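Side-chain contacts in disulfide isomerase DsbG N-terminal domain-containing protein (Helicobacter pylori, PDB 3TDG), which probably works as a dimeric thioredoxin-fold reductase of the DsbG type, acting on disulfide bonds of exported proteins: residues A[208-211]-A[212-215]; A[224-228]-A[229-233]; A[56-59]-A[60-63]. All blocks are in the same frame, centred on the assembly; numbering follows the deposited sequence.

Contact 1 (A[208-211]-A[212-215]). With FMT (formic acid), chain C.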
loop_
_atom_site.group_PDB
_atom_site.type_symbol
_atom_site.label_atom_id
_atom_site.label_comp_id
_atom_site.label_asym_id
_atom_site.label_seq_id
_atom_site.Cartn_x
_atom_site.Cartn_y
_atom_site.Cartn_z
ATOM N N GLY A 208 26.875 -7.059 40.365
ATOM C CA GLY A 208 25.663 -7.322 41.145
ATOM C C GLY A 208 25.085 -6.088 41.833
ATOM O O GLY A 208 24.606 -6.169 42.967
ATOM N N ALA A 209 25.118 -4.947 41.144
ATOM C CA ALA A 209 24.583 -3.678 41.683
ATOM C C ALA A 209 23.081 -3.738 42.048
ATOM O O ALA A 209 22.315 -4.486 41.447
ATOM C CB ALA A 209 24.841 -2.538 40.704
ATOM N N SER A 210 22.673 -2.937 43.029
ATOM C CA SER A 210 21.266 -2.877 43.444
ATOM C C SER A 210 20.424 -1.995 42.501
ATOM O O SER A 210 20.963 -1.306 41.630
ATOM C CB SER A 210 21.160 -2.373 44.887
ATOM O OG SER A 210 21.590 -1.025 44.987
ATOM N N VAL A 211 19.107 -2.030 42.678
ATOM C CA VAL A 211 18.193 -1.135 41.969
ATOM C C VAL A 211 18.590 0.338 42.163
ATOM O O VAL A 211 18.736 1.085 41.186
ATOM C CB VAL A 211 16.723 -1.391 42.387
ATOM C CG1 VAL A 211 15.804 -0.242 41.935
ATOM C CG2 VAL A 211 16.236 -2.722 41.817
ATOM N N GLU A 212 18.800 0.724 43.423
ATOM C CA GLU A 212 19.224 2.076 43.805
ATOM C C GLU A 212 20.500 2.532 43.102
ATOM O O GLU A 212 20.585 3.681 42.667
ATOM C CB GLU A 212 19.405 2.192 45.336
ATOM C CG GLU A 212 18.124 2.528 46.126
ATOM C CD GLU A 212 17.461 3.842 45.683
ATOM O OE1 GLU A 212 16.217 3.862 45.532
ATOM O OE2 GLU A 212 18.183 4.844 45.472
ATOM N N ASP A 213 21.482 1.631 43.005
ATOM C CA ASP A 213 22.732 1.901 42.306
ATOM C C ASP A 213 22.472 2.216 40.839
ATOM O O ASP A 213 23.106 3.102 40.271
ATOM C CB ASP A 213 23.670 0.690 42.375
ATOM C CG ASP A 213 24.196 0.407 43.780
ATOM O OD1 ASP A 213 24.572 -0.757 44.019
ATOM O OD2 ASP A 213 24.263 1.326 44.630
ATOM N N LYS A 214 21.559 1.468 40.225
ATOM C CA LYS A 214 21.258 1.654 38.807
ATOM C C LYS A 214 20.557 2.982 38.582
ATOM O O LYS A 214 20.922 3.715 37.670
ATOM C CB LYS A 214 20.460 0.481 38.240
ATOM C CG LYS A 214 21.288 -0.784 38.169
ATOM C CD LYS A 214 20.455 -2.017 37.883
ATOM C CE LYS A 214 21.364 -3.245 37.868
ATOM N NZ LYS A 214 20.570 -4.468 37.672
ATOM N N ILE A 215 19.598 3.309 39.445
ATOM C CA ILE A 215 18.923 4.616 39.380
ATOM C C ILE A 215 19.910 5.757 39.549
ATOM O O ILE A 215 19.859 6.718 38.785
ATOM C CB ILE A 215 17.750 4.711 40.383
ATOM C CG1 ILE A 215 16.730 3.624 40.064
ATOM C CG2 ILE A 215 17.082 6.101 40.335
ATOM C CD1 ILE A 215 15.631 3.519 41.074
HETATM C C FMT C . 18.970 -4.397 34.687
HETATM O O1 FMT C . 20.134 -4.590 35.080
HETATM O O2 FMT C . 18.632 -4.323 33.500
#
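A capping box starts helix 211-222: Ser210, its N-cap, and Asp213 exchange bonds between side chain and backbone. Ser210 N gives its hydrogen to Asp213 OD1 at 3.1 Å, nearly straight at 163° but from above the carboxylate plane, 39° out of it. In return Asp213 N reaches back to Ser210 OG, a weak bond of 3.3 Å. Ser210 OG sits between its own N and carbonyl carbon (chi1 66°), a rotation that turns it over the first helical turn, whose amides lack earlier acceptors. The carboxylate of Asp213, close to the positive end of the helix dipole, is probably stabilised as the anion. Ala209 CB rests against the same side chain, 3.8 Å from Asp213 CB. Regular helical bonding follows: Lys214 N donates to Ser210 O, and Ile215 N lies 3.0 Å from Val211 O. One turn apart, Val211 and Ile215 lie side by side, CG1 of Val211 3.9 Å from CD1 of Ile215. Lys214, extended beyond CG, passes Ser210 O, and its NZ donates at 2.6 Å to O1 of a formic acid, probably from the crystallisation liquor, which Arg205 and Glu138 N also hold. Gly208 ends helix 188-206 in a Schellman motif, Val211 and Ile215 pack on Leu173 of helix 169-175, where Glu212 also pairs with Arg170, and Ala209 and Lys214 touch helix 188-206.

Contact 2 (A[224-228]-A[229-233])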
loop_
_atom_site.group_PDB
_atom_site.type_symbol
_atom_site.label_atom_id
_atom_site.label_comp_id
_atom_site.label_asym_id
_atom_site.label_seq_id
_atom_site.Cartn_x
_atom_site.Cartn_y
_atom_site.Cartn_z
ATOM N N THR A 224 21.802 17.465 33.757
ATOM C CA THR A 224 22.232 18.498 32.825
ATOM C C THR A 224 23.680 18.954 33.039
ATOM O O THR A 224 24.340 19.385 32.096
ATOM C CB THR A 224 21.271 19.714 32.914
ATOM O OG1 THR A 224 19.924 19.270 32.685
ATOM C CG2 THR A 224 21.612 20.760 31.886
ATOM N N GLN A 225 24.179 18.840 34.264
ATOM C CA GLN A 225 25.557 19.256 34.575
ATOM C C GLN A 225 26.593 18.167 34.299
ATOM O O GLN A 225 27.798 18.432 34.370
ATOM C CB GLN A 225 25.668 19.747 36.022
ATOM C CG GLN A 225 24.897 21.045 36.287
ATOM C CD GLN A 225 23.382 20.845 36.301
ATOM O OE1 GLN A 225 22.876 19.878 36.875
ATOM N NE2 GLN A 225 22.656 21.758 35.668
ATOM N N TYR A 226 26.129 16.952 33.979
ATOM C CA TYR A 226 27.039 15.858 33.643
ATOM C C TYR A 226 27.879 16.197 32.412
ATOM O O TYR A 226 27.365 16.322 31.295
ATOM C CB TYR A 226 26.293 14.531 33.438
ATOM C CG TYR A 226 27.219 13.344 33.266
ATOM C CD1 TYR A 226 27.754 12.689 34.373
ATOM C CD2 TYR A 226 27.572 12.888 31.992
ATOM C CE1 TYR A 226 28.617 11.604 34.226
ATOM C CE2 TYR A 226 28.435 11.804 31.832
ATOM C CZ TYR A 226 28.944 11.168 32.953
ATOM O OH TYR A 226 29.792 10.098 32.806
ATOM N N ASP A 227 29.177 16.342 32.638
ATOM C CA ASP A 227 30.114 16.743 31.604
ATOM C C ASP A 227 30.341 15.612 30.611
ATOM O O ASP A 227 31.231 14.770 30.772
ATOM C CB ASP A 227 31.441 17.189 32.230
ATOM C CG ASP A 227 32.267 18.059 31.288
ATOM O OD1 ASP A 227 31.981 18.064 30.059
ATOM O OD2 ASP A 227 33.199 18.745 31.781
ATOM N N ILE A 228 29.526 15.623 29.569
ATOM C CA ILE A 228 29.518 14.564 28.589
ATOM C C ILE A 228 30.834 14.468 27.781
ATOM O O ILE A 228 31.339 13.373 27.540
ATOM C CB ILE A 228 28.225 14.656 27.703
ATOM C CG1 ILE A 228 28.149 13.495 26.712
ATOM C CG2 ILE A 228 28.058 16.055 27.069
ATOM C CD1 ILE A 228 28.180 12.145 27.402
ATOM N N ASN A 229 31.403 15.607 27.406
ATOM C CA ASN A 229 32.663 15.612 26.659
ATOM C C ASN A 229 33.890 15.190 27.475
ATOM O O ASN A 229 34.902 14.792 26.906
ATOM C CB ASN A 229 32.873 16.965 25.983
ATOM C CG ASN A 229 31.725 17.331 25.073
ATOM O OD1 ASN A 229 31.197 18.438 25.135
ATOM N ND2 ASN A 229 31.313 16.387 24.237
ATOM N N ALA A 230 33.772 15.251 28.802
ATOM C CA ALA A 230 34.822 14.813 29.717
ATOM C C ALA A 230 34.901 13.291 29.843
ATOM O O ALA A 230 35.688 12.770 30.635
ATOM C CB ALA A 230 34.621 15.441 31.089
ATOM N N GLN A 231 34.073 12.581 29.077
ATOM C CA GLN A 231 34.047 11.120 29.116
ATOM C C GLN A 231 34.516 10.555 27.784
ATOM O O GLN A 231 34.222 11.117 26.723
ATOM C CB GLN A 231 32.635 10.605 29.417
ATOM C CG GLN A 231 31.826 11.449 30.402
ATOM C CD GLN A 231 32.439 11.487 31.792
ATOM O OE1 GLN A 231 33.030 10.507 32.252
ATOM N NE2 GLN A 231 32.300 12.627 32.469
ATOM N N LYS A 232 35.254 9.451 27.837
ATOM C CA LYS A 232 35.583 8.718 26.616
ATOM C C LYS A 232 34.417 7.815 26.253
ATOM O O LYS A 232 33.899 7.091 27.099
ATOM C CB LYS A 232 36.889 7.932 26.755
ATOM C CG LYS A 232 38.117 8.768 26.389
ATOM C CD LYS A 232 39.400 8.162 26.919
ATOM C CE LYS A 232 40.513 9.186 26.883
ATOM N NZ LYS A 232 41.791 8.576 27.321
ATOM N N GLU A 233 34.001 7.896 24.996
ATOM C CA GLU A 233 32.806 7.219 24.510
ATOM C C GLU A 233 33.172 5.897 23.845
ATOM O O GLU A 233 33.909 5.900 22.859
ATOM C CB GLU A 233 32.085 8.116 23.500
ATOM C CG GLU A 233 30.812 7.509 22.931
ATOM C CD GLU A 233 30.430 8.115 21.600
ATOM O OE1 GLU A 233 31.190 7.952 20.613
ATOM O OE2 GLU A 233 29.354 8.746 21.535
#
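Gln231 folds back against Tyr226 and Asp227 in the loop between helices 211-222 and 235-249, and its amide makes the main polar link of this compact turn. Among the hydrogen bonds, Gln231 NE2 donates to Asp227 O at 2.9 Å with an angle of 162°. The acceptor lies close to the amide plane, whereas the donor is tilted from the plane of the carbonyl. A bend at chi2 (-64°) curls the glutamine chain back to this oxygen. Asp227 O takes a second, weak bond from Ala230 N, so backbone and side chain share one acceptor. Gln231 N adds a turn bond to Ile228 O of 3.2 Å.

The van der Waals contacts fall into two groups. The tyrosine ring and the glutamine amide lie obliquely to each other, their planes 28° apart. Tyr226 OH comes 3.2 Å from Gln231 CD, and Tyr226 CE2 is 3.7 Å from Gln231 CG. In the second group, Asp227 CG, the carboxylate carbon, meets the methyl Ala230 CB at 3.5 Å. Ile228, buried, packs on Lys192, Lys193 and Leu196 of helix 188-206, while Tyr226 touches Lys220 and Ile221.

Chemically, the turn is held by amide-to-carbonyl bonds. Gln231 presents one amide hydrogen to the backbone and lays its amide group and CG against the phenol end, where Tyr226 OH and Gln231 OE1 are close without a hydrogen bond. One good and one weak bond on Asp227 O probably help to fix that peptide.

Contact 3 (A[56-59]-A[60-63]); sequences KSSQ and DLKM
The contact is a serine-centred turn in the connection between strands 48-54 and 62-67 of the antiparallel sheet in the DsbG N-terminal domain. Ser58 supplies its anchor: its hydroxyl oxygen faces two successive backbone amides across the bend. Leu61 N donates to Ser58 OG at 3.1 Å, close to straight at 163°. Asp60 N points at the same oxygen, Ser58 OG, from 3.1 Å as well, but its angle of 126° makes that bond weak. Such a pairing fits an ST turn, the bond from two residues ahead being weak and the one from three ahead straight; it satisfies Leu61 N and only weakly engages Asp60 N. The hydroxyl reaches them because OG stands opposite the backbone N (chi1 166°), swung beside the carbonyl carbon and so in the direction of the chain that follows.

Carbon contacts accompany the polar ones. Leu61 CB approaches Ser58 OG to 3.6 Å and Ser58 CB to 3.9 Å, which lays the root of the leucine alongside the serine. Water 1 lies across the mouth of the turn, within 3.1 Å of Leu61 O and 3.3 Å of Ser58 O; it can bridge the two carbonyls, although other acceptors compete for its protons.

Around the turn, Asp60 OD1 accepts from Lys81 N, past the end of strand 74-79, and Lys56 N donates to Asp100 at the start of helix 98-129. Ser58 packs on Leu85 of the second subunit, and Leu61 meets its own counterpart Leu61 there, so the turn contributes to the dimer interface. Beyond it, strand 62-67 runs into the sheet through backbone hydrogen bonds, Lys62 with Val79 on strand 74-79 and Met63 with Lys53 on strand 48-54.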
loop_
_atom_site.group_PDB
_atom_site.type_symbol
_atom_site.label_atom_id
_atom_site.label_comp_id
_atom_site.label_asym_id
_atom_site.label_seq_id
_atom_site.Cartn_x
_atom_site.Cartn_y
_atom_site.Cartn_z
ATOM N N LYS A 56 -33.105 -6.241 8.804
ATOM C CA LYS A 56 -34.461 -5.954 8.406
ATOM C C LYS A 56 -34.668 -6.529 7.044
ATOM O O LYS A 56 -35.751 -6.870 6.641
ATOM C CB LYS A 56 -34.666 -4.457 8.294
ATOM C CG LYS A 56 -34.253 -3.656 9.482
ATOM C CD LYS A 56 -35.353 -3.589 10.496
ATOM C CE LYS A 56 -35.226 -2.374 11.380
ATOM N NZ LYS A 56 -35.834 -2.602 12.702
ATOM N N SER A 57 -33.573 -6.630 6.336
ATOM C CA SER A 57 -33.586 -6.818 4.927
ATOM C C SER A 57 -33.655 -8.295 4.508
ATOM O O SER A 57 -33.960 -8.614 3.374
ATOM C CB SER A 57 -32.362 -6.114 4.386
ATOM O OG SER A 57 -32.274 -6.307 3.028
ATOM N N SER A 58 -33.403 -9.193 5.438
ATOM C CA SER A 58 -33.534 -10.602 5.160
ATOM C C SER A 58 -33.982 -11.386 6.356
ATOM O O SER A 58 -33.679 -11.051 7.461
ATOM C CB SER A 58 -32.219 -11.174 4.705
ATOM O OG SER A 58 -32.288 -12.569 4.744
ATOM N N GLN A 59 -34.686 -12.468 6.132
ATOM C CA GLN A 59 -35.123 -13.277 7.242
ATOM C C GLN A 59 -34.146 -14.389 7.548
ATOM O O GLN A 59 -34.068 -14.840 8.657
ATOM C CB GLN A 59 -36.496 -13.878 6.962
ATOM C CG GLN A 59 -37.636 -12.894 7.000
ATOM C CD GLN A 59 -38.196 -12.699 8.395
ATOM O OE1 GLN A 59 -37.451 -12.543 9.360
ATOM N NE2 GLN A 59 -39.516 -12.696 8.505
ATOM N N ASP A 60 -33.415 -14.858 6.560
ATOM C CA ASP A 60 -32.472 -15.923 6.826
ATOM C C ASP A 60 -31.100 -15.406 7.278
ATOM O O ASP A 60 -30.410 -16.055 8.006
ATOM C CB ASP A 60 -32.337 -16.844 5.621
ATOM C CG ASP A 60 -31.337 -17.970 5.847
ATOM O OD1 ASP A 60 -31.542 -18.786 6.741
ATOM O OD2 ASP A 60 -30.347 -18.048 5.115
ATOM N N LEU A 61 -30.721 -14.227 6.843
ATOM C CA LEU A 61 -29.390 -13.695 7.118
ATOM C C LEU A 61 -29.275 -12.863 8.387
ATOM O O LEU A 61 -30.103 -11.988 8.641
ATOM C CB LEU A 61 -28.911 -12.882 5.925
ATOM C CG LEU A 61 -28.752 -13.658 4.624
ATOM C CD1 LEU A 61 -28.274 -12.706 3.560
ATOM C CD2 LEU A 61 -27.778 -14.831 4.798
ATOM N N LYS A 62 -28.239 -13.146 9.179
ATOM C CA LYS A 62 -27.916 -12.362 10.375
ATOM C C LYS A 62 -26.528 -11.711 10.270
ATOM O O LYS A 62 -25.660 -12.194 9.546
ATOM C CB LYS A 62 -27.969 -13.236 11.636
ATOM C CG LYS A 62 -29.229 -14.115 11.766
ATOM C CD LYS A 62 -29.432 -14.567 13.204
ATOM C CE LYS A 62 -30.189 -13.514 14.010
ATOM N NZ LYS A 62 -31.639 -13.492 13.636
ATOM N N MET A 63 -26.335 -10.624 11.010
ATOM C CA MET A 63 -25.048 -9.956 11.110
ATOM C C MET A 63 -24.298 -10.534 12.306
ATOM O O MET A 63 -24.808 -10.520 13.426
ATOM C CB MET A 63 -25.248 -8.453 11.265
ATOM C CG MET A 63 -24.061 -7.606 10.833
ATOM S SD MET A 63 -22.816 -7.453 12.110
ATOM C CE MET A 63 -23.673 -6.433 13.317
HETATM O O HOH W 1 -32.453 -11.158 10.473
#

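How the contacts relate
Along the chain the order is contact 3, contact 1, contact 2. Contact 3 belongs to the N-terminal antiparallel sheet, about 64 Å between centres from contact 1 and about 70 Å from contact 2, on the opposite side of the chain's centre. The long helix 98-129 spans the stretch between that end and the thioredoxin-fold part. Contacts 1 and 2 are neighbours there, with centres about 21 Å and nearest atoms about 11 Å apart: contact 1 starts helix 211-222, contact 2 follows its end, and both pack on helix 188-206. Thus one end of the elongated chain meets the second subunit, while the other carries the helical part of the thioredoxin-fold domain, whose Cys159 and Cys162 fit a thioredoxin-type CxxC pattern.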